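Local atomic coordinates of xylose isomerase-like TIM barrel (PDB entry 2QW5), a protein that binds a zinc ion and D-xylose in a TIM barrel and is probably a sugar isomerase or epimerase. Residues S9-S14 with E320-T325; I13-F18 with R31-H36; G47-I52 with Y245-P250. All coordinates share one frame; numbering follows the deposited sequence.

Interaction 1 of 3, residues S9-S14 with E320-T325; sequences SDIYIS and EAIKVT
Ile11, in the first strand of the chain, meets the last helix, 314-332, through Ile322 and Thr325, two residues on the same side of that helix. Ala321 also directs its CB toward the strand and touches Val280 of the neighbouring strand 278-280. On the helix side the larger share of the contact falls to Ile322. Its CG1 is anti to the backbone N (chi1 -173°), and the chain continues extended, which carries CD1 out from the helix to within 3.9 Å of Ile11 CB. The same methyl touches Ile11 CG2, and Ile322 CG1 backs it up at 4.0 Å from Ile11 CG2. The two isoleucines cross obliquely, so the branched shoulder of one takes the end of the other. This is the outer layer of a TIM barrel: strand 11-14 pairs through backbone hydrogen bonds with strand 278-280 where the eight-stranded sheet closes on itself, and helix 314-332 covers that junction, with Leu329 and Arg326 extending the cover over Ile11. Further along the helix comes Thr325, whose methyl CG2 meets Ile11 CD1 tip to tip at 4.0 Å. Its hydroxyl turns back to its own helix, OG1 donating to Ala321 O at 2.7 Å. This bond fixes the rotation about CA-CB, holds CG2 against Ile11 and satisfies the buried hydroxyl within the helix. The Ala321 carbonyl also accepts from Thr325 N at 3.0 Å, the two donors arriving from opposite faces of its plane, with OG1 tilted 33° out of it. Replacing Thr325 with an alanine would probably open a gap at the end of Ile11 CD1 and cost Ala321 O its second donor.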
loop_
_atom_site.group_PDB
_atom_site.type_symbol
_atom_site.label_atom_id
_atom_site.label_comp_id
_atom_site.label_asym_id
_atom_site.label_seq_id
_atom_site.Cartn_x
_atom_site.Cartn_y
_atom_site.Cartn_z
ATOM N N SER A 9 11.947 25.171 36.347
ATOM C CA SER A 9 10.724 24.558 35.812
ATOM C C SER A 9 10.688 23.025 35.998
ATOM O O SER A 9 11.707 22.378 36.232
ATOM C CB SER A 9 10.517 24.938 34.338
ATOM O OG SER A 9 11.519 24.373 33.525
ATOM N N ASP A 10 9.479 22.482 35.966
ATOM C CA ASP A 10 9.241 21.034 36.057
ATOM C C ASP A 10 9.515 20.449 34.674
ATOM O O ASP A 10 9.077 21.003 33.651
ATOM C CB ASP A 10 7.782 20.727 36.431
ATOM C CG ASP A 10 7.483 20.948 37.894
ATOM O OD1 ASP A 10 8.410 21.098 38.696
ATOM O OD2 ASP A 10 6.294 20.945 38.249
ATOM N N ILE A 11 10.228 19.339 34.663
ATOM C CA ILE A 11 10.558 18.638 33.436
ATOM C C ILE A 11 9.854 17.301 33.483
ATOM O O ILE A 11 10.039 16.529 34.433
ATOM C CB ILE A 11 12.106 18.440 33.254
ATOM C CG1 ILE A 11 12.865 19.757 33.401
ATOM C CG2 ILE A 11 12.440 17.774 31.892
ATOM C CD1 ILE A 11 12.392 20.819 32.465
ATOM N N TYR A 12 9.044 17.026 32.460
ATOM C CA TYR A 12 8.324 15.750 32.315
ATOM C C TYR A 12 8.990 14.941 31.211
ATOM O O TYR A 12 9.826 15.464 30.492
ATOM C CB TYR A 12 6.881 16.002 31.900
ATOM C CG TYR A 12 5.938 16.620 32.918
ATOM C CD1 TYR A 12 6.387 17.266 34.097
ATOM C CD2 TYR A 12 4.561 16.695 32.628
ATOM C CE1 TYR A 12 5.450 17.874 34.986
ATOM C CE2 TYR A 12 3.662 17.291 33.504
ATOM C CZ TYR A 12 4.099 17.872 34.674
ATOM O OH TYR A 12 3.178 18.472 35.505
ATOM N N ILE A 13 8.661 13.668 31.119
ATOM C CA ILE A 13 9.079 12.823 29.983
ATOM C C ILE A 13 7.914 11.992 29.471
ATOM O O ILE A 13 7.099 11.506 30.248
ATOM C CB ILE A 13 10.294 11.962 30.331
ATOM C CG1 ILE A 13 10.808 11.237 29.077
ATOM C CG2 ILE A 13 9.977 11.038 31.527
ATOM C CD1 ILE A 13 12.225 10.632 29.230
ATOM N N SER A 14 7.828 11.847 28.142
ATOM C CA SER A 14 6.795 11.038 27.522
ATOM C C SER A 14 7.033 9.522 27.658
ATOM O O SER A 14 8.133 9.050 27.442
ATOM C CB SER A 14 6.737 11.311 26.028
ATOM O OG SER A 14 5.773 10.479 25.427
ATOM N N GLU A 320 20.351 11.923 29.684
ATOM C CA GLU A 320 21.030 12.948 28.872
ATOM C C GLU A 320 20.051 14.013 28.411
ATOM O O GLU A 320 20.441 15.171 28.265
ATOM C CB GLU A 320 21.684 12.338 27.623
ATOM C CG GLU A 320 22.826 11.381 27.897
ATOM C CD GLU A 320 24.083 12.048 28.472
ATOM O OE1 GLU A 320 24.395 13.213 28.132
ATOM O OE2 GLU A 320 24.779 11.383 29.271
ATOM N N ALA A 321 18.805 13.604 28.169
ATOM C CA ALA A 321 17.730 14.536 27.698
ATOM C C ALA A 321 17.416 15.644 28.758
ATOM O O ALA A 321 17.335 16.839 28.432
ATOM C CB ALA A 321 16.461 13.725 27.333
ATOM N N ILE A 322 17.246 15.231 30.019
ATOM C CA ILE A 322 16.961 16.181 31.103
ATOM C C ILE A 322 18.200 17.046 31.364
ATOM O O ILE A 322 18.043 18.223 31.606
ATOM C CB ILE A 322 16.401 15.517 32.397
ATOM C CG1 ILE A 322 15.970 16.569 33.436
ATOM C CG2 ILE A 322 17.397 14.487 32.996
ATOM C CD1 ILE A 322 14.890 16.048 34.436
ATOM N N LYS A 323 19.409 16.454 31.301
ATOM C CA LYS A 323 20.661 17.185 31.500
ATOM C C LYS A 323 20.813 18.302 30.467
ATOM O O LYS A 323 21.026 19.466 30.844
ATOM C CB LYS A 323 21.869 16.237 31.540
ATOM C CG LYS A 323 21.943 15.388 32.836
ATOM C CD LYS A 323 23.013 14.289 32.723
ATOM C CE LYS A 323 23.206 13.431 34.002
ATOM N NZ LYS A 323 23.883 14.105 35.160
ATOM N N VAL A 324 20.627 17.984 29.187
ATOM C CA VAL A 324 20.705 19.019 28.130
ATOM C C VAL A 324 19.621 20.090 28.283
ATOM O O VAL A 324 19.921 21.267 28.162
ATOM C CB VAL A 324 20.804 18.451 26.661
ATOM C CG1 VAL A 324 19.478 17.820 26.167
ATOM C CG2 VAL A 324 21.215 19.572 25.713
ATOM N N THR A 325 18.374 19.683 28.550
ATOM C CA THR A 325 17.241 20.617 28.722
ATOM C C THR A 325 17.525 21.620 29.853
ATOM O O THR A 325 17.315 22.825 29.688
ATOM C CB THR A 325 15.903 19.863 28.982
ATOM O OG1 THR A 325 15.659 18.941 27.899
ATOM C CG2 THR A 325 14.718 20.831 29.150
#

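Interaction 2 of 3, residues I13-F18 with R31-H36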
loop_
_atom_site.group_PDB
_atom_site.type_symbol
_atom_site.label_atom_id
_atom_site.label_comp_id
_atom_site.label_asym_id
_atom_site.label_seq_id
_atom_site.Cartn_x
_atom_site.Cartn_y
_atom_site.Cartn_z
ATOM N N ILE A 13 8.661 13.668 31.119
ATOM C CA ILE A 13 9.079 12.823 29.983
ATOM C C ILE A 13 7.914 11.992 29.471
ATOM O O ILE A 13 7.099 11.506 30.248
ATOM C CB ILE A 13 10.294 11.962 30.331
ATOM C CG1 ILE A 13 10.808 11.237 29.077
ATOM C CG2 ILE A 13 9.977 11.038 31.527
ATOM C CD1 ILE A 13 12.225 10.632 29.230
ATOM N N SER A 14 7.828 11.847 28.142
ATOM C CA SER A 14 6.795 11.038 27.522
ATOM C C SER A 14 7.033 9.522 27.658
ATOM O O SER A 14 8.133 9.050 27.442
ATOM C CB SER A 14 6.737 11.311 26.028
ATOM O OG SER A 14 5.773 10.479 25.427
ATOM N N PHE A 15 5.946 8.779 27.912
ATOM C CA PHE A 15 5.972 7.299 27.893
ATOM C C PHE A 15 6.149 6.712 26.482
ATOM O O PHE A 15 6.247 5.507 26.372
ATOM C CB PHE A 15 4.801 6.646 28.673
ATOM C CG PHE A 15 5.227 6.089 29.995
ATOM C CD1 PHE A 15 5.842 6.921 30.938
ATOM C CD2 PHE A 15 5.060 4.726 30.288
ATOM C CE1 PHE A 15 6.278 6.419 32.161
ATOM C CE2 PHE A 15 5.513 4.198 31.521
ATOM C CZ PHE A 15 6.099 5.057 32.463
ATOM N N PHE A 16 6.184 7.548 25.418
ATOM C CA PHE A 16 6.605 7.065 24.066
ATOM C C PHE A 16 8.047 6.497 23.995
ATOM O O PHE A 16 8.450 5.956 22.958
ATOM C CB PHE A 16 6.433 8.160 23.022
ATOM C CG PHE A 16 5.000 8.532 22.744
ATOM C CD1 PHE A 16 3.959 7.594 22.800
ATOM C CD2 PHE A 16 4.695 9.816 22.325
ATOM C CE1 PHE A 16 2.672 7.923 22.441
ATOM C CE2 PHE A 16 3.380 10.147 22.003
ATOM C CZ PHE A 16 2.377 9.193 22.043
HETATM N N MSE A 17 8.844 6.683 25.060
HETATM C CA MSE A 17 10.132 6.025 25.212
HETATM C C MSE A 17 9.886 4.502 25.341
HETATM O O MSE A 17 10.780 3.713 25.027
HETATM C CB MSE A 17 10.850 6.520 26.460
HETATM C CG MSE A 17 12.262 5.899 26.737
HETATM SE SE MSE A 17 13.457 6.297 25.295
HETATM C CE MSE A 17 14.101 7.940 25.945
ATOM N N PHE A 18 8.696 4.104 25.825
ATOM C CA PHE A 18 8.361 2.701 26.100
ATOM C C PHE A 18 7.159 2.104 25.386
ATOM O O PHE A 18 7.171 0.910 25.053
ATOM C CB PHE A 18 8.075 2.541 27.617
ATOM C CG PHE A 18 9.077 3.199 28.501
ATOM C CD1 PHE A 18 10.356 2.696 28.614
ATOM C CD2 PHE A 18 8.748 4.321 29.243
ATOM C CE1 PHE A 18 11.307 3.319 29.436
ATOM C CE2 PHE A 18 9.687 4.950 30.059
ATOM C CZ PHE A 18 10.972 4.437 30.170
ATOM N N ARG A 31 3.265 -2.655 37.395
ATOM C CA ARG A 31 4.552 -2.752 38.076
ATOM C C ARG A 31 5.693 -2.212 37.251
ATOM O O ARG A 31 6.609 -1.588 37.799
ATOM C CB ARG A 31 4.826 -4.196 38.556
ATOM C CG ARG A 31 3.975 -4.538 39.779
ATOM C CD ARG A 31 4.288 -5.881 40.403
ATOM N NE ARG A 31 3.440 -6.951 39.874
ATOM C CZ ARG A 31 2.142 -7.140 40.177
ATOM N NH1 ARG A 31 1.467 -6.295 40.986
ATOM N NH2 ARG A 31 1.483 -8.173 39.629
ATOM N N ILE A 32 5.639 -2.472 35.944
ATOM C CA ILE A 32 6.624 -1.970 34.989
ATOM C C ILE A 32 6.530 -0.439 34.881
ATOM O O ILE A 32 7.545 0.232 34.972
ATOM C CB ILE A 32 6.493 -2.638 33.595
ATOM C CG1 ILE A 32 6.816 -4.137 33.693
ATOM C CG2 ILE A 32 7.445 -2.014 32.621
ATOM C CD1 ILE A 32 6.544 -4.912 32.376
ATOM N N VAL A 33 5.317 0.087 34.734
ATOM C CA VAL A 33 5.071 1.540 34.713
ATOM C C VAL A 33 5.683 2.246 35.953
ATOM O O VAL A 33 6.415 3.254 35.818
ATOM C CB VAL A 33 3.550 1.848 34.603
ATOM C CG1 VAL A 33 3.281 3.357 34.704
ATOM C CG2 VAL A 33 2.986 1.296 33.305
ATOM N N VAL A 34 5.443 1.675 37.139
ATOM C CA VAL A 34 5.943 2.254 38.394
ATOM C C VAL A 34 7.466 2.200 38.484
ATOM O O VAL A 34 8.079 3.188 38.862
ATOM C CB VAL A 34 5.221 1.668 39.624
ATOM C CG1 VAL A 34 5.907 2.092 40.942
ATOM C CG2 VAL A 34 3.708 2.067 39.578
ATOM N N ALA A 35 8.072 1.077 38.080
ATOM C CA ALA A 35 9.540 0.937 38.082
ATOM C C ALA A 35 10.220 1.922 37.121
ATOM O O ALA A 35 11.267 2.457 37.447
ATOM C CB ALA A 35 9.960 -0.507 37.779
ATOM N N HIS A 36 9.608 2.189 35.956
ATOM C CA HIS A 36 10.137 3.201 35.014
ATOM C C HIS A 36 10.072 4.587 35.636
ATOM O O HIS A 36 11.053 5.325 35.615
ATOM C CB HIS A 36 9.347 3.261 33.689
ATOM C CG HIS A 36 9.565 2.088 32.774
ATOM N ND1 HIS A 36 10.770 1.427 32.679
ATOM C CD2 HIS A 36 8.761 1.532 31.840
ATOM C CE1 HIS A 36 10.668 0.459 31.783
ATOM N NE2 HIS A 36 9.465 0.516 31.245
#
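The rings of Phe18 and His36 lie face to face, their centroids 3.8 Å apart and their planes only 6° from parallel. They lie within the beta-alpha-beta unit 11-14, 27-42, 47-51 of the TIM barrel and join Phe18, just past the 3-10 segment 15-17, to its helix. The closest approach in the stack is Phe18 CD1 to His36 NE2, at 3.5 Å, and His36 CD2 sits over the centre of the phenyl ring. His36 CG is anti to the carbonyl carbon (chi1 -72°), which brings the imidazole against Phe18. Beside this pair, Phe15 meets the helix with the far end of its ring: CE2 packs 4.0 Å from Val33 CG1, and CZ comes 3.9 Å from His36 CB. Val33 O lies near the plane of the Phe15 ring, at its edge. Phe18 in turn stands with CD2 over the centre of the Phe15 ring.

In the next shell, selenomethionine Met17 places CG over the second face of Phe18, and Ile32 O lies above the second face of the imidazole. A hydrogen bond between His36 ND1 and Tyr315 OH restrains the imidazole's rotation, and Phe50 meets Phe15 edge-to-face. Before these rings Ser14 makes an ST turn: its OG accepts from Phe16 N at 3.0 Å, with an N-H...O angle of 165°.

Interaction 3 of 3, residues G47-I52 with Y245-P250; sequences GFEFPI and YVQVSP. With ZN (zinc ion), chain D.
Glu49 reaches across the interior of the barrel to Tyr245 and Gln247, linking strands 47-51 and 243-248; across the two segments the nearest CA atoms, those of Glu49 and Gln247, are 10.4 Å apart. Strand 47-51 starts with Gly47, paired by a backbone hydrogen bond with Ile13. Phe48 follows with its CB directed away from Tyr245 and Gln247, and its ring packs on Ile37 and Leu40 of helix 27-42. Glu49 points the other way, inward. Its CG is anti to the carbonyl carbon (chi1 -43°), and the chain beyond is extended, which delivers the carboxylate to the opposing side chains. OE2 takes two hydrogen bonds. Tyr245 OH donates at 2.5 Å to Glu49 OE2, meeting it on the anti side and 30° out of the carboxylate plane; the same hydroxyl also bonds Ser85 OG. Gln247 NE2 comes to the syn lone pair of Glu49 OE2 at 2.7 Å, and the bond is fairly straight, with an N-H...O angle of 162°. Carboxylate and amide are nearly coplanar. The other end of this amide binds the metal: Gln247 OE1 is 2.4 Å from the zinc ion, whose site Glu183, Asp216, Glu281 and a water at 2.0 Å from the zinc complete. Glu49 is thus a second-shell residue that, by engaging NE2, probably sets which way round the amide is turned, with OE1 toward the metal. Past Glu49, Phe50 packs outward on Val33, while Pro51 packs on Phe16. In the closed sheet, strands 11-14 and 278-280 lie between the two strands on one way round; Ala279 of the latter and Met127 of strand 125-128 both touch Glu49 and Tyr245, and helix 27-42 covers the outside of strand 47-51.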
loop_
_atom_site.group_PDB
_atom_site.type_symbol
_atom_site.label_atom_id
_atom_site.label_comp_id
_atom_site.label_asym_id
_atom_site.label_seq_id
_atom_site.Cartn_x
_atom_site.Cartn_y
_atom_site.Cartn_z
ATOM N N GLY A 47 7.169 14.640 36.249
ATOM C CA GLY A 47 5.904 14.221 35.672
ATOM C C GLY A 47 6.076 13.438 34.385
ATOM O O GLY A 47 7.160 13.390 33.814
ATOM N N PHE A 48 4.982 12.824 33.939
ATOM C CA PHE A 48 5.018 11.881 32.774
ATOM C C PHE A 48 3.869 12.073 31.838
ATOM O O PHE A 48 2.809 12.392 32.313
ATOM C CB PHE A 48 5.069 10.453 33.321
ATOM C CG PHE A 48 6.229 10.251 34.232
ATOM C CD1 PHE A 48 7.479 9.898 33.726
ATOM C CD2 PHE A 48 6.118 10.569 35.566
ATOM C CE1 PHE A 48 8.600 9.798 34.583
ATOM C CE2 PHE A 48 7.232 10.495 36.438
ATOM C CZ PHE A 48 8.469 10.108 35.940
ATOM N N GLU A 49 4.078 11.934 30.520
ATOM C CA GLU A 49 2.980 12.034 29.566
ATOM C C GLU A 49 2.580 10.612 29.286
ATOM O O GLU A 49 3.398 9.813 28.850
ATOM C CB GLU A 49 3.307 12.659 28.200
ATOM C CG GLU A 49 4.146 13.872 28.158
ATOM C CD GLU A 49 4.077 14.534 26.756
ATOM O OE1 GLU A 49 3.767 13.862 25.720
ATOM O OE2 GLU A 49 4.333 15.732 26.714
ATOM N N PHE A 50 1.322 10.322 29.514
ATOM C CA PHE A 50 0.705 9.021 29.258
ATOM C C PHE A 50 -0.131 9.098 28.001
ATOM O O PHE A 50 -1.087 9.880 27.967
ATOM C CB PHE A 50 -0.217 8.673 30.422
ATOM C CG PHE A 50 0.473 8.065 31.623
ATOM C CD1 PHE A 50 1.865 8.067 31.799
ATOM C CD2 PHE A 50 -0.337 7.575 32.658
ATOM C CE1 PHE A 50 2.437 7.474 32.939
ATOM C CE2 PHE A 50 0.222 7.022 33.794
ATOM C CZ PHE A 50 1.601 6.974 33.941
ATOM N N PRO A 51 0.255 8.330 26.942
ATOM C CA PRO A 51 -0.665 8.216 25.818
ATOM C C PRO A 51 -1.888 7.418 26.247
ATOM O O PRO A 51 -1.749 6.464 26.998
ATOM C CB PRO A 51 0.138 7.450 24.755
ATOM C CG PRO A 51 1.177 6.673 25.530
ATOM C CD PRO A 51 1.512 7.583 26.690
ATOM N N ILE A 52 -3.086 7.846 25.827
ATOM C CA ILE A 52 -4.309 7.107 26.116
ATOM C C ILE A 52 -4.734 6.411 24.840
ATOM O O ILE A 52 -5.223 7.072 23.877
ATOM C CB ILE A 52 -5.445 7.975 26.715
ATOM C CG1 ILE A 52 -4.945 8.694 27.994
ATOM C CG2 ILE A 52 -6.747 7.139 26.969
ATOM C CD1 ILE A 52 -4.402 7.790 29.136
ATOM N N TYR A 245 1.041 24.311 26.861
ATOM C CA TYR A 245 2.051 23.255 27.053
ATOM C C TYR A 245 3.190 23.390 26.070
ATOM O O TYR A 245 3.018 23.980 25.018
ATOM C CB TYR A 245 1.356 21.917 26.848
ATOM C CG TYR A 245 2.041 20.669 27.373
ATOM C CD1 TYR A 245 2.453 20.547 28.706
ATOM C CD2 TYR A 245 2.143 19.543 26.566
ATOM C CE1 TYR A 245 2.985 19.315 29.198
ATOM C CE2 TYR A 245 2.679 18.336 27.048
ATOM C CZ TYR A 245 3.091 18.230 28.340
ATOM O OH TYR A 245 3.628 17.042 28.757
ATOM N N VAL A 246 4.342 22.808 26.401
ATOM C CA VAL A 246 5.562 22.913 25.575
ATOM C C VAL A 246 6.314 21.586 25.659
ATOM O O VAL A 246 6.474 21.054 26.763
ATOM C CB VAL A 246 6.502 24.052 26.049
ATOM C CG1 VAL A 246 7.846 24.017 25.306
ATOM C CG2 VAL A 246 5.872 25.415 25.840
ATOM N N GLN A 247 6.729 21.076 24.488
ATOM C CA GLN A 247 7.495 19.852 24.349
ATOM C C GLN A 247 8.843 20.104 23.655
ATOM O O GLN A 247 8.925 20.866 22.674
ATOM C CB GLN A 247 6.722 18.822 23.570
ATOM C CG GLN A 247 5.481 18.361 24.219
ATOM C CD GLN A 247 4.817 17.306 23.391
ATOM O OE1 GLN A 247 4.675 17.459 22.185
ATOM N NE2 GLN A 247 4.459 16.193 24.021
ATOM N N VAL A 248 9.908 19.511 24.204
ATOM C CA VAL A 248 11.244 19.582 23.613
ATOM C C VAL A 248 11.492 18.190 23.041
ATOM O O VAL A 248 11.369 17.165 23.751
ATOM C CB VAL A 248 12.360 20.057 24.581
ATOM C CG1 VAL A 248 12.165 21.570 24.848
ATOM C CG2 VAL A 248 12.385 19.228 25.873
ATOM N N SER A 249 11.827 18.171 21.755
ATOM C CA SER A 249 12.016 16.941 20.992
ATOM C C SER A 249 12.894 17.268 19.811
ATOM O O SER A 249 12.632 18.277 19.124
ATOM C CB SER A 249 10.675 16.458 20.458
ATOM O OG SER A 249 10.784 15.158 19.936
ATOM N N PRO A 250 13.911 16.428 19.526
ATOM C CA PRO A 250 14.808 16.741 18.429
ATOM C C PRO A 250 14.117 16.464 17.079
ATOM O O PRO A 250 13.087 15.794 17.054
ATOM C CB PRO A 250 15.985 15.795 18.700
ATOM C CG PRO A 250 15.388 14.627 19.272
ATOM C CD PRO A 250 14.251 15.129 20.120
HETATM ZN ZN ZN D . 4.711 15.990 20.298
HETATM O O HOH W 1 4.648 14.622 18.801
#

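How the interactions relate
Strand 11-14 is shared by interactions 1 and 2 and borders a strand of interaction 3. Interactions 1 and 2 have Ile13 and Ser14 in common; their centres are about 15 Å apart, one contact facing helix 314-332 and the other helix 27-42. Toward interaction 3, Ile13 O lies 3.1 Å from Glu49 N, and Phe15 N lies 2.9 Å from Glu49 O, so the backbone of Glu49, which hydrogen-bonds the zinc ligand Gln247, probably pairs with Ile13 of the strand and Phe15 just after it. Interaction 3 belongs to the metal site, with the Gln247 side chain about 6 Å from the bound D-xylose. The others lie further out, the side chains of Thr325 and Phe15 being about 14 and 13 Å from the zinc.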